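Local coordinates for protein peptide ABC transporter permease (PDB 6EXS) that probably carries peptides, including thioalcohol-conjugated malodour precursors, across the membrane as a POT-family member of the major facilitator superfamily, at residues Ile6-Phe11 and Glu142-Ile147; Phe41-Ala46 and Ser61-Tyr66; Ser133-Arg138 and Gly205-Ala210; Asn307-Tyr312 and Ile380-Val385. All blocks are in the same frame, centred on the assembly; numbering follows the deposited sequence.

How the interactions relate
From the N terminus, residues 6-11 come first and are met again only by residues 142-147, where interaction 1 closes a long, mostly helical loop. Nested inside that loop, interaction 2 joins helices 16-44 and 56-72 across a short connection. Interaction 3 crosses interaction 1: it opens at 133-138, before interaction 1 has closed, and ends at 205-210. These two touch, with Ile6 against Gly205 and Val207. Interaction 4 follows in series, tying helix 309-316 to helix 364-389. It lies on the opposite side of the chain's centre from interactions 1 and 3, and meets interaction 2 where Asn307 approaches Met63 and Ser64.

Interaction 1. Residues Ile6-Phe11 and Glu142-Ile147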
loop_
_atom_site.group_PDB
_atom_site.type_symbol
_atom_site.label_atom_id
_atom_site.label_comp_id
_atom_site.label_asym_id
_atom_site.label_seq_id
_atom_site.Cartn_x
_atom_site.Cartn_y
_atom_site.Cartn_z
ATOM N N ILE A 6 26.706 3.845 15.690
ATOM C CA ILE A 6 25.509 3.047 15.996
ATOM C C ILE A 6 25.785 1.648 16.576
ATOM O O ILE A 6 26.664 0.939 16.068
ATOM C CB ILE A 6 24.553 2.947 14.762
ATOM C CG1 ILE A 6 25.203 2.238 13.544
ATOM C CG2 ILE A 6 24.034 4.315 14.382
ATOM C CD1 ILE A 6 24.276 1.933 12.399
ATOM N N PRO A 7 24.976 1.212 17.586
ATOM C CA PRO A 7 25.136 -0.154 18.120
ATOM C C PRO A 7 24.791 -1.193 17.048
ATOM O O PRO A 7 23.840 -0.999 16.296
ATOM C CB PRO A 7 24.174 -0.196 19.316
ATOM C CG PRO A 7 23.201 0.872 19.069
ATOM C CD PRO A 7 23.894 1.937 18.283
ATOM N N GLN A 8 25.625 -2.244 16.928
ATOM C CA GLN A 8 25.476 -3.274 15.896
ATOM C C GLN A 8 24.666 -4.494 16.339
ATOM O O GLN A 8 24.387 -5.370 15.519
ATOM C CB GLN A 8 26.846 -3.678 15.323
ATOM C CG GLN A 8 27.345 -2.716 14.228
ATOM C CD GLN A 8 26.392 -2.579 13.052
ATOM O OE1 GLN A 8 26.022 -3.561 12.388
ATOM N NE2 GLN A 8 25.943 -1.354 12.798
ATOM N N LYS A 9 24.266 -4.532 17.618
ATOM C CA LYS A 9 23.412 -5.570 18.197
ATOM C C LYS A 9 22.364 -4.865 19.100
ATOM O O LYS A 9 22.297 -3.629 19.104
ATOM C CB LYS A 9 24.260 -6.604 18.976
ATOM C CG LYS A 9 25.167 -7.491 18.108
ATOM C CD LYS A 9 24.437 -8.656 17.425
ATOM C CE LYS A 9 25.393 -9.609 16.748
ATOM N NZ LYS A 9 24.739 -10.899 16.399
ATOM N N GLY A 10 21.541 -5.625 19.817
ATOM C CA GLY A 10 20.569 -5.020 20.721
ATOM C C GLY A 10 19.103 -5.329 20.500
ATOM O O GLY A 10 18.303 -5.098 21.411
ATOM N N PHE A 11 18.729 -5.816 19.294
ATOM C CA PHE A 11 17.357 -6.205 18.972
ATOM C C PHE A 11 17.354 -7.504 18.185
ATOM O O PHE A 11 17.449 -7.482 16.958
ATOM C CB PHE A 11 16.598 -5.086 18.240
ATOM C CG PHE A 11 15.108 -5.333 18.118
ATOM C CD1 PHE A 11 14.279 -5.266 19.233
ATOM C CD2 PHE A 11 14.528 -5.590 16.882
ATOM C CE1 PHE A 11 12.900 -5.474 19.114
ATOM C CE2 PHE A 11 13.147 -5.794 16.761
ATOM C CZ PHE A 11 12.345 -5.735 17.879
ATOM N N GLU A 142 28.235 -2.467 4.682
ATOM C CA GLU A 142 28.232 -2.890 3.274
ATOM C C GLU A 142 28.084 -4.420 3.052
ATOM O O GLU A 142 27.136 -4.834 2.379
ATOM C CB GLU A 142 29.447 -2.333 2.488
ATOM C CG GLU A 142 30.812 -2.483 3.157
ATOM C CD GLU A 142 32.051 -2.198 2.317
ATOM O OE1 GLU A 142 33.127 -2.749 2.645
ATOM O OE2 GLU A 142 31.954 -1.419 1.340
ATOM N N ASN A 143 28.979 -5.246 3.623
ATOM C CA ASN A 143 28.958 -6.698 3.401
ATOM C C ASN A 143 28.114 -7.514 4.416
ATOM O O ASN A 143 28.181 -8.749 4.386
ATOM C CB ASN A 143 30.397 -7.244 3.319
ATOM C CG ASN A 143 31.148 -6.810 2.078
ATOM O OD1 ASN A 143 31.974 -5.897 2.110
ATOM N ND2 ASN A 143 30.889 -7.463 0.954
ATOM N N ASP A 144 27.298 -6.847 5.267
ATOM C CA ASP A 144 26.478 -7.510 6.290
ATOM C C ASP A 144 25.333 -8.354 5.703
ATOM O O ASP A 144 24.453 -7.832 5.018
ATOM C CB ASP A 144 25.961 -6.509 7.342
ATOM C CG ASP A 144 25.718 -7.096 8.724
ATOM O OD1 ASP A 144 25.182 -8.211 8.807
ATOM O OD2 ASP A 144 26.014 -6.414 9.719
ATOM N N THR A 145 25.367 -9.670 6.007
ATOM C CA THR A 145 24.423 -10.709 5.572
ATOM C C THR A 145 23.082 -10.645 6.294
ATOM O O THR A 145 22.092 -11.160 5.774
ATOM C CB THR A 145 25.041 -12.109 5.773
ATOM O OG1 THR A 145 25.456 -12.258 7.135
ATOM C CG2 THR A 145 26.196 -12.396 4.822
ATOM N N ARG A 146 23.051 -10.053 7.504
ATOM C CA ARG A 146 21.843 -9.930 8.344
ATOM C C ARG A 146 20.729 -9.044 7.758
ATOM O O ARG A 146 19.576 -9.194 8.175
ATOM C CB ARG A 146 22.195 -9.391 9.748
ATOM C CG ARG A 146 23.211 -10.191 10.551
ATOM C CD ARG A 146 23.474 -9.489 11.868
ATOM N NE ARG A 146 24.130 -8.195 11.687
ATOM C CZ ARG A 146 24.312 -7.302 12.653
ATOM N NH1 ARG A 146 23.859 -7.539 13.878
ATOM N NH2 ARG A 146 24.953 -6.164 12.403
ATOM N N ILE A 147 21.081 -8.109 6.835
ATOM C CA ILE A 147 20.194 -7.101 6.233
ATOM C C ILE A 147 18.821 -7.674 5.792
ATOM O O ILE A 147 17.807 -7.092 6.160
ATOM C CB ILE A 147 20.877 -6.260 5.113
ATOM C CG1 ILE A 147 20.004 -5.053 4.705
ATOM C CG2 ILE A 147 21.321 -7.089 3.898
ATOM C CD1 ILE A 147 20.785 -3.851 4.150
#
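An arginine-aspartate pair docked on a backbone carbonyl joins the N-terminal segment to the loop between helices 110-137 and 147-174, where Arg146 meets Gln8. Arg146 NH1 donates to Gln8 O over 2.8 Å, with the oxygen in the guanidinium plane and the C=O pointing almost straight at the nitrogen (174°). A weak 3.3 Å bond runs from Arg146 NH2 to Gln8 O. The side-chain amide of Gln8 stands at 63° to the guanidinium; its OE1 lies 2.8 Å from Arg146 NH2, while its NE2 donates to the backbone O of Leu139.

This loop links two helices of the N-terminal six-helix bundle of the major facilitator fold. Along the adjoining NE/NH2 edge, Asp144 is gripped side-on by two nitrogens. Arg146 NE reaches Asp144 OD1 at 3.1 Å, and the salt bridge from Arg146 NH2 to Asp144 OD2 spans 2.9 Å, both on syn sides of the carboxylate. Asp144 OD1 also accepts from the backbone N of Arg146 on its anti side, a capping bond at the turn leading into helix 147-174. The bend at chi3 of Arg146 (-66°) swings the guanidinium back alongside Asp144. Lys9 lays its CD 3.8 Å from Arg146 NH1. Lys9 NZ, of like charge, is 4.3 Å from Arg146 NH1; Gly13 O accepts from both groups, weakly from the lysine.

Interaction 2. Residues Phe41-Ala46 and Ser61-Tyr66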
loop_
_atom_site.group_PDB
_atom_site.type_symbol
_atom_site.label_atom_id
_atom_site.label_comp_id
_atom_site.label_asym_id
_atom_site.label_seq_id
_atom_site.Cartn_x
_atom_site.Cartn_y
_atom_site.Cartn_z
ATOM N N PHE A 41 -16.641 2.640 6.081
ATOM C CA PHE A 41 -17.942 2.653 6.753
ATOM C C PHE A 41 -18.332 4.044 7.209
ATOM O O PHE A 41 -19.471 4.447 6.984
ATOM C CB PHE A 41 -17.987 1.636 7.893
ATOM C CG PHE A 41 -17.549 0.278 7.413
ATOM C CD1 PHE A 41 -18.310 -0.429 6.490
ATOM C CD2 PHE A 41 -16.329 -0.258 7.816
ATOM C CE1 PHE A 41 -17.872 -1.653 5.998
ATOM C CE2 PHE A 41 -15.905 -1.493 7.341
ATOM C CZ PHE A 41 -16.665 -2.174 6.418
ATOM N N TYR A 42 -17.374 4.804 7.774
ATOM C CA TYR A 42 -17.584 6.185 8.201
ATOM C C TYR A 42 -18.086 7.057 7.031
ATOM O O TYR A 42 -18.971 7.874 7.232
ATOM C CB TYR A 42 -16.281 6.758 8.770
ATOM C CG TYR A 42 -16.350 8.221 9.141
ATOM C CD1 TYR A 42 -17.283 8.683 10.070
ATOM C CD2 TYR A 42 -15.450 9.140 8.608
ATOM C CE1 TYR A 42 -17.321 10.022 10.452
ATOM C CE2 TYR A 42 -15.475 10.483 8.987
ATOM C CZ TYR A 42 -16.417 10.920 9.909
ATOM O OH TYR A 42 -16.456 12.241 10.290
ATOM N N MET A 43 -17.545 6.855 5.811
ATOM C CA MET A 43 -17.954 7.600 4.618
ATOM C C MET A 43 -19.376 7.281 4.108
ATOM O O MET A 43 -20.163 8.218 3.933
ATOM C CB MET A 43 -16.929 7.427 3.491
ATOM C CG MET A 43 -15.630 8.140 3.764
ATOM S SD MET A 43 -14.557 8.183 2.326
ATOM C CE MET A 43 -13.913 6.533 2.335
ATOM N N TYR A 44 -19.705 5.989 3.833
ATOM C CA TYR A 44 -21.010 5.675 3.249
ATOM C C TYR A 44 -22.126 5.426 4.275
ATOM O O TYR A 44 -23.302 5.450 3.878
ATOM C CB TYR A 44 -20.941 4.544 2.202
ATOM C CG TYR A 44 -21.026 3.129 2.729
ATOM C CD1 TYR A 44 -19.893 2.465 3.179
ATOM C CD2 TYR A 44 -22.222 2.414 2.675
ATOM C CE1 TYR A 44 -19.957 1.154 3.637
ATOM C CE2 TYR A 44 -22.292 1.089 3.106
ATOM C CZ TYR A 44 -21.156 0.467 3.596
ATOM O OH TYR A 44 -21.196 -0.830 4.043
ATOM N N PHE A 45 -21.798 5.245 5.578
ATOM C CA PHE A 45 -22.860 5.089 6.583
ATOM C C PHE A 45 -23.645 6.411 6.661
ATOM O O PHE A 45 -23.053 7.484 6.488
ATOM C CB PHE A 45 -22.326 4.680 7.973
ATOM C CG PHE A 45 -21.999 3.214 8.224
ATOM C CD1 PHE A 45 -21.909 2.306 7.169
ATOM C CD2 PHE A 45 -21.746 2.751 9.516
ATOM C CE1 PHE A 45 -21.591 0.959 7.406
ATOM C CE2 PHE A 45 -21.441 1.403 9.752
ATOM C CZ PHE A 45 -21.371 0.517 8.697
ATOM N N ALA A 46 -24.982 6.324 6.863
ATOM C CA ALA A 46 -25.871 7.479 6.958
ATOM C C ALA A 46 -25.481 8.440 8.086
ATOM O O ALA A 46 -24.806 8.030 9.032
ATOM C CB ALA A 46 -27.306 7.008 7.144
ATOM N N SER A 61 -14.476 4.732 -4.511
ATOM C CA SER A 61 -13.508 5.450 -5.350
ATOM C C SER A 61 -12.443 6.174 -4.494
ATOM O O SER A 61 -11.248 5.995 -4.759
ATOM C CB SER A 61 -14.223 6.436 -6.272
ATOM O OG SER A 61 -13.276 7.138 -7.058
ATOM N N ILE A 62 -12.880 6.940 -3.443
ATOM C CA ILE A 62 -12.012 7.658 -2.490
ATOM C C ILE A 62 -10.952 6.716 -1.862
ATOM O O ILE A 62 -9.772 7.057 -1.862
ATOM C CB ILE A 62 -12.840 8.444 -1.426
ATOM C CG1 ILE A 62 -13.585 9.643 -2.077
ATOM C CG2 ILE A 62 -11.955 8.910 -0.246
ATOM C CD1 ILE A 62 -14.830 10.185 -1.338
ATOM N N MET A 63 -11.376 5.528 -1.370
ATOM C CA MET A 63 -10.499 4.507 -0.768
ATOM C C MET A 63 -9.299 4.128 -1.667
ATOM O O MET A 63 -8.155 4.105 -1.195
ATOM C CB MET A 63 -11.301 3.251 -0.372
ATOM C CG MET A 63 -12.212 3.465 0.821
ATOM S SD MET A 63 -11.360 3.816 2.388
ATOM C CE MET A 63 -10.892 2.165 2.879
ATOM N N SER A 64 -9.572 3.895 -2.974
ATOM C CA SER A 64 -8.585 3.513 -3.978
ATOM C C SER A 64 -7.671 4.662 -4.378
ATOM O O SER A 64 -6.461 4.479 -4.425
ATOM C CB SER A 64 -9.279 2.918 -5.195
ATOM O OG SER A 64 -9.790 1.640 -4.866
ATOM N N VAL A 65 -8.247 5.851 -4.644
ATOM C CA VAL A 65 -7.512 7.063 -5.026
ATOM C C VAL A 65 -6.577 7.478 -3.877
ATOM O O VAL A 65 -5.408 7.805 -4.117
ATOM C CB VAL A 65 -8.477 8.185 -5.507
ATOM C CG1 VAL A 65 -7.761 9.524 -5.686
ATOM C CG2 VAL A 65 -9.183 7.779 -6.799
ATOM N N TYR A 66 -7.074 7.379 -2.634
ATOM C CA TYR A 66 -6.333 7.660 -1.407
ATOM C C TYR A 66 -5.112 6.712 -1.311
ATOM O O TYR A 66 -3.997 7.189 -1.104
ATOM C CB TYR A 66 -7.290 7.498 -0.212
ATOM C CG TYR A 66 -6.797 7.923 1.154
ATOM C CD1 TYR A 66 -5.633 8.681 1.300
ATOM C CD2 TYR A 66 -7.494 7.573 2.303
ATOM C CE1 TYR A 66 -5.175 9.063 2.560
ATOM C CE2 TYR A 66 -7.051 7.960 3.564
ATOM C CZ TYR A 66 -5.896 8.708 3.687
ATOM O OH TYR A 66 -5.499 9.107 4.933
#
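Met43 leaves its helix with CG anti to the carbonyl carbon (chi1 -71°) and stays extended through chi2, which carries the thioether across to Ile62 and Met63; a bend at chi3 then turns the methyl. The contact lies in the N-terminal bundle of the major facilitator fold, between the last turn of helix 16-44 and the following helix 56-72, and is wholly apolar and buried. Met43 SD rests on the branch methyl of Ile62, at 3.7 Å from CG2, and lies 4.1 Å from Ile62 CB. The same CG2 is 4.0 Å from Met43 CE, so this one methyl of Ile62 meets both ends of the S-CH3 bond. Ile62 also packs against Met118 of helix 110-137 and Phe249 of helix 249-273, while the side chain of Met63 comes within about 8 Å of the bound conjugated peptide. Met63, folded at chi2 and chi3, crosses Met43 at an oblique angle, and its SD lies 3.7 Å from Met43 CE.

Interaction 3. Residues Ser133-Arg138 and Gly205-Ala210; sequences SNIVGR and GSVGMA. Unlike the reference sequence in segment 205-210: Ala210 (reference Lys).
Apolar contact between Val207 and the end of helix 110-137 carries this interface, and no hydrogen bond links the two segments. Val207 CG1, anti to the backbone N (chi1 175°), presses on the first side-chain carbon of Arg138, 3.6 Å from CB. Val207 CG1 also lies 4.3 Å from Ile135 CG2, three residues earlier.

Van der Waals contact with backbone oxygens comes next. Val207 CG2 is 3.7 Å from Arg138 O, and Val207 CG1 is 4.1 Å from Ile135 O, so the two methyls of the valine lie against the carbonyls of Ile135 and Arg138.

Val207 is held out by a type II beta turn from Ser206 to Met209, in which it and Gly208 are the central residues, just after helix 178-204, the last helix of the N-terminal six-helix bundle. Gly208 has the positive phi (73°) expected of its place in the turn, and a bond of 3.2 Å from Met209 N to Ser206 O closes it.

Polar links come from elsewhere. Arg88 NH1 donates to both Gly205 O and Val207 O, and Arg88 is also joined to Gly208 by a backbone hydrogen bond. Arg88 probably belongs to the signature motif A of the major facilitator superfamily. Ile135 also touches Thr87, Arg88 and Thr91 of helix 74-106.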
loop_
_atom_site.group_PDB
_atom_site.type_symbol
_atom_site.label_atom_id
_atom_site.label_comp_id
_atom_site.label_asym_id
_atom_site.label_seq_id
_atom_site.Cartn_x
_atom_site.Cartn_y
_atom_site.Cartn_z
ATOM N N SER A 133 12.356 2.979 5.693
ATOM C CA SER A 133 12.853 1.756 5.062
ATOM C C SER A 133 14.328 1.890 4.752
ATOM O O SER A 133 15.107 0.967 4.999
ATOM C CB SER A 133 12.073 1.472 3.781
ATOM O OG SER A 133 11.435 0.209 3.846
ATOM N N ASN A 134 14.704 3.060 4.224
ATOM C CA ASN A 134 16.053 3.438 3.873
ATOM C C ASN A 134 16.961 3.420 5.115
ATOM O O ASN A 134 18.046 2.827 5.062
ATOM C CB ASN A 134 16.028 4.810 3.218
ATOM C CG ASN A 134 17.299 5.157 2.514
ATOM O OD1 ASN A 134 18.318 5.447 3.140
ATOM N ND2 ASN A 134 17.266 5.122 1.194
ATOM N N ILE A 135 16.506 4.047 6.232
ATOM C CA ILE A 135 17.234 4.107 7.515
ATOM C C ILE A 135 17.561 2.698 8.014
ATOM O O ILE A 135 18.712 2.438 8.349
ATOM C CB ILE A 135 16.509 4.990 8.580
ATOM C CG1 ILE A 135 16.505 6.479 8.146
ATOM C CG2 ILE A 135 17.146 4.834 9.970
ATOM C CD1 ILE A 135 15.397 7.348 8.794
ATOM N N VAL A 136 16.558 1.790 7.992
ATOM C CA VAL A 136 16.654 0.370 8.385
ATOM C C VAL A 136 17.838 -0.329 7.675
ATOM O O VAL A 136 18.688 -0.914 8.347
ATOM C CB VAL A 136 15.308 -0.376 8.168
ATOM C CG1 VAL A 136 15.476 -1.884 8.292
ATOM C CG2 VAL A 136 14.236 0.125 9.130
ATOM N N GLY A 137 17.896 -0.220 6.346
ATOM C CA GLY A 137 18.973 -0.802 5.549
ATOM C C GLY A 137 20.336 -0.170 5.768
ATOM O O GLY A 137 21.354 -0.856 5.655
ATOM N N ARG A 138 20.372 1.142 6.109
ATOM C CA ARG A 138 21.624 1.884 6.336
ATOM C C ARG A 138 22.211 1.680 7.762
ATOM O O ARG A 138 23.284 2.203 8.081
ATOM C CB ARG A 138 21.473 3.375 5.962
ATOM C CG ARG A 138 21.345 3.583 4.449
ATOM C CD ARG A 138 22.218 4.699 3.901
ATOM N NE ARG A 138 21.439 5.645 3.095
ATOM C CZ ARG A 138 21.252 5.550 1.781
ATOM N NH1 ARG A 138 21.791 4.546 1.098
ATOM N NH2 ARG A 138 20.523 6.458 1.140
ATOM N N GLY A 205 22.319 7.277 15.368
ATOM C CA GLY A 205 23.469 8.154 15.191
ATOM C C GLY A 205 23.380 9.124 14.032
ATOM O O GLY A 205 22.400 9.866 13.906
ATOM N N SER A 206 24.409 9.100 13.176
ATOM C CA SER A 206 24.555 9.960 12.001
ATOM C C SER A 206 23.782 9.499 10.760
ATOM O O SER A 206 23.667 10.273 9.808
ATOM C CB SER A 206 26.031 10.104 11.651
ATOM O OG SER A 206 26.589 8.835 11.353
ATOM N N VAL A 207 23.285 8.239 10.756
ATOM C CA VAL A 207 22.553 7.623 9.646
ATOM C C VAL A 207 21.350 8.476 9.202
ATOM O O VAL A 207 20.389 8.633 9.956
ATOM C CB VAL A 207 22.135 6.158 9.956
ATOM C CG1 VAL A 207 21.267 5.577 8.844
ATOM C CG2 VAL A 207 23.347 5.271 10.206
ATOM N N GLY A 208 21.446 9.012 7.985
ATOM C CA GLY A 208 20.413 9.806 7.330
ATOM C C GLY A 208 20.195 11.207 7.858
ATOM O O GLY A 208 19.109 11.763 7.668
ATOM N N MET A 209 21.214 11.799 8.498
ATOM C CA MET A 209 21.116 13.149 9.071
ATOM C C MET A 209 21.291 14.274 8.046
ATOM O O MET A 209 21.074 15.446 8.374
ATOM C CB MET A 209 22.107 13.317 10.237
ATOM C CG MET A 209 21.767 12.474 11.459
ATOM S SD MET A 209 20.368 13.098 12.413
ATOM C CE MET A 209 21.161 14.488 13.233
ATOM N N ALA A 210 21.699 13.924 6.813
ATOM C CA ALA A 210 21.964 14.886 5.740
ATOM C C ALA A 210 21.552 14.305 4.377
ATOM O O ALA A 210 21.585 13.083 4.229
ATOM C CB ALA A 210 23.456 15.248 5.733
#

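Interaction 4. Residues Asn307-Tyr312 and Ile380-Val385. With OLC ((2R)-2,3-dihydroxypropyl (9Z)-octadec-9-enoate), chain F.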
loop_
_atom_site.group_PDB
_atom_site.type_symbol
_atom_site.label_atom_id
_atom_site.label_comp_id
_atom_site.label_asym_id
_atom_site.label_seq_id
_atom_site.Cartn_x
_atom_site.Cartn_y
_atom_site.Cartn_z
ATOM N N ASN A 307 -12.476 -2.066 -0.025
ATOM C CA ASN A 307 -13.626 -1.227 -0.399
ATOM C C ASN A 307 -14.751 -1.942 -1.177
ATOM O O ASN A 307 -15.848 -1.404 -1.250
ATOM C CB ASN A 307 -13.141 0.007 -1.192
ATOM C CG ASN A 307 -12.444 -0.286 -2.504
ATOM O OD1 ASN A 307 -11.886 -1.361 -2.733
ATOM N ND2 ASN A 307 -12.425 0.687 -3.381
ATOM N N VAL A 308 -14.473 -3.115 -1.782
ATOM C CA VAL A 308 -15.446 -3.842 -2.610
ATOM C C VAL A 308 -15.916 -5.162 -1.950
ATOM O O VAL A 308 -17.127 -5.348 -1.765
ATOM C CB VAL A 308 -14.912 -4.049 -4.066
ATOM C CG1 VAL A 308 -15.845 -4.927 -4.900
ATOM C CG2 VAL A 308 -14.661 -2.711 -4.764
ATOM N N LEU A 309 -14.977 -6.071 -1.632
ATOM C CA LEU A 309 -15.288 -7.387 -1.062
ATOM C C LEU A 309 -15.927 -7.331 0.338
ATOM O O LEU A 309 -16.820 -8.136 0.623
ATOM C CB LEU A 309 -14.043 -8.293 -1.075
ATOM C CG LEU A 309 -14.270 -9.816 -1.001
ATOM C CD1 LEU A 309 -15.232 -10.310 -2.098
ATOM C CD2 LEU A 309 -12.934 -10.564 -1.060
ATOM N N ASN A 310 -15.499 -6.362 1.182
ATOM C CA ASN A 310 -16.016 -6.140 2.540
ATOM C C ASN A 310 -17.481 -5.614 2.587
ATOM O O ASN A 310 -18.258 -6.073 3.432
ATOM C CB ASN A 310 -15.068 -5.232 3.345
ATOM C CG ASN A 310 -14.679 -3.923 2.698
ATOM O OD1 ASN A 310 -14.805 -3.726 1.488
ATOM N ND2 ASN A 310 -14.156 -3.007 3.501
ATOM N N ILE A 311 -17.845 -4.642 1.697
ATOM C CA ILE A 311 -19.204 -4.091 1.585
ATOM C C ILE A 311 -20.132 -5.195 1.052
ATOM O O ILE A 311 -21.267 -5.314 1.512
ATOM C CB ILE A 311 -19.278 -2.804 0.720
ATOM C CG1 ILE A 311 -18.385 -1.675 1.275
ATOM C CG2 ILE A 311 -20.734 -2.326 0.568
ATOM C CD1 ILE A 311 -18.374 -0.379 0.395
ATOM N N TYR A 312 -19.629 -6.016 0.097
ATOM C CA TYR A 312 -20.360 -7.157 -0.469
ATOM C C TYR A 312 -20.642 -8.190 0.621
ATOM O O TYR A 312 -21.749 -8.704 0.686
ATOM C CB TYR A 312 -19.584 -7.796 -1.633
ATOM C CG TYR A 312 -20.342 -8.896 -2.352
ATOM C CD1 TYR A 312 -21.441 -8.603 -3.158
ATOM C CD2 TYR A 312 -19.944 -10.225 -2.250
ATOM C CE1 TYR A 312 -22.115 -9.604 -3.854
ATOM C CE2 TYR A 312 -20.625 -11.238 -2.925
ATOM C CZ TYR A 312 -21.707 -10.923 -3.730
ATOM O OH TYR A 312 -22.371 -11.917 -4.404
ATOM N N ILE A 380 -13.464 -15.223 -9.222
ATOM C CA ILE A 380 -14.331 -16.216 -9.886
ATOM C C ILE A 380 -15.107 -16.977 -8.788
ATOM O O ILE A 380 -16.298 -17.234 -8.956
ATOM C CB ILE A 380 -13.520 -17.174 -10.821
ATOM C CG1 ILE A 380 -12.921 -16.434 -12.061
ATOM C CG2 ILE A 380 -14.310 -18.421 -11.237
ATOM C CD1 ILE A 380 -13.897 -15.736 -13.042
ATOM N N LEU A 381 -14.441 -17.291 -7.654
ATOM C CA LEU A 381 -15.047 -17.972 -6.504
ATOM C C LEU A 381 -16.237 -17.168 -5.962
ATOM O O LEU A 381 -17.349 -17.692 -5.985
ATOM C CB LEU A 381 -13.988 -18.258 -5.399
ATOM C CG LEU A 381 -14.377 -18.937 -4.045
ATOM C CD1 LEU A 381 -14.931 -17.949 -3.010
ATOM C CD2 LEU A 381 -15.231 -20.179 -4.215
ATOM N N ILE A 382 -16.019 -15.897 -5.518
ATOM C CA ILE A 382 -17.074 -15.051 -4.950
ATOM C C ILE A 382 -18.184 -14.739 -5.997
ATOM O O ILE A 382 -19.370 -14.807 -5.658
ATOM C CB ILE A 382 -16.518 -13.790 -4.223
ATOM C CG1 ILE A 382 -17.583 -13.133 -3.311
ATOM C CG2 ILE A 382 -15.872 -12.773 -5.173
ATOM C CD1 ILE A 382 -18.057 -13.969 -2.083
ATOM N N GLY A 383 -17.785 -14.504 -7.251
ATOM C CA GLY A 383 -18.694 -14.286 -8.371
ATOM C C GLY A 383 -19.623 -15.463 -8.585
ATOM O O GLY A 383 -20.823 -15.270 -8.787
ATOM N N LEU A 384 -19.089 -16.696 -8.500
ATOM C CA LEU A 384 -19.891 -17.916 -8.645
ATOM C C LEU A 384 -20.806 -18.173 -7.444
ATOM O O LEU A 384 -21.885 -18.737 -7.620
ATOM C CB LEU A 384 -19.027 -19.147 -8.965
ATOM C CG LEU A 384 -18.413 -19.216 -10.378
ATOM C CD1 LEU A 384 -17.505 -20.417 -10.508
ATOM C CD2 LEU A 384 -19.488 -19.266 -11.477
ATOM N N VAL A 385 -20.393 -17.729 -6.235
ATOM C CA VAL A 385 -21.186 -17.838 -5.003
ATOM C C VAL A 385 -22.444 -16.946 -5.131
ATOM O O VAL A 385 -23.554 -17.426 -4.882
ATOM C CB VAL A 385 -20.342 -17.540 -3.730
ATOM C CG1 VAL A 385 -21.215 -17.376 -2.492
ATOM C CG2 VAL A 385 -19.293 -18.622 -3.495
HETATM C C18 OLC F . -3.505 -23.097 -3.043
HETATM C C10 OLC F . -12.273 -21.266 -7.861
HETATM C C9 OLC F . -13.602 -21.272 -7.898
HETATM C C17 OLC F . -4.436 -23.337 -4.214
HETATM C C11 OLC F . -11.363 -22.303 -7.255
HETATM C C8 OLC F . -14.532 -22.313 -7.322
HETATM C C24 OLC F . -27.053 -23.411 -3.777
HETATM C C16 OLC F . -5.818 -22.714 -4.045
HETATM C C12 OLC F . -10.226 -21.715 -6.424
HETATM C C7 OLC F . -16.002 -21.917 -7.398
HETATM C C15 OLC F . -6.764 -23.032 -5.196
HETATM C C13 OLC F . -9.072 -22.680 -6.207
HETATM C C6 OLC F . -16.931 -22.830 -6.615
HETATM C C14 OLC F . -8.017 -22.173 -5.241
HETATM C C5 OLC F . -18.413 -22.540 -6.807
HETATM C C4 OLC F . -18.999 -21.557 -5.806
HETATM C C3 OLC F . -20.120 -22.129 -4.947
HETATM C C2 OLC F . -21.522 -21.870 -5.497
HETATM C C21 OLC F . -24.983 -22.035 -4.183
HETATM C C1 OLC F . -22.623 -22.186 -4.522
HETATM C C22 OLC F . -25.952 -23.046 -4.752
HETATM O O19 OLC F . -22.452 -22.579 -3.396
HETATM O O25 OLC F . -27.945 -22.324 -3.547
HETATM O O23 OLC F . -26.516 -22.559 -5.976
HETATM O O20 OLC F . -23.832 -21.966 -5.061
#
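Buried, wholly apolar helix packing joins Leu309 and Tyr312 to Ile382 in the C-terminal six-helix bundle of the major facilitator fold. Leu309 and Tyr312 lie one turn apart on helix 309-316, and Ile382, in the middle of segment 380-385 of helix 364-389, meets both. With CG1 of Ile382 anti to the backbone N (chi1 -164°), the long branch is sent across to the other helix. Ile382 CG1 sits 3.9 Å from Leu309 CD1 and approaches Tyr312 CE2 at 3.6 Å, obliquely to the ring. Beyond it, Ile382 CD1 lies in the ring plane at the edge of Tyr312, 3.8 Å from CE2. Phe464 of helix 460-479 packs on the same pair, meeting Tyr312 edge-to-face and touching Ile382. Leu309 in turn touches Tyr403, a residue of the substrate pocket, and its side chain is about 5 Å from the bound conjugated peptide. Helix 364-389 also meets lipid: a monoolein chain runs alongside Leu381, Leu384 and Val385, with its head group hydrogen-bonded to Gly388 O. Its acyl carbon C7 is 3.7 Å from Leu381 CD2 and 3.8 Å from Leu384 CD1, and Val385 CG2 lies 3.7 Å from C4 of the same monoolein.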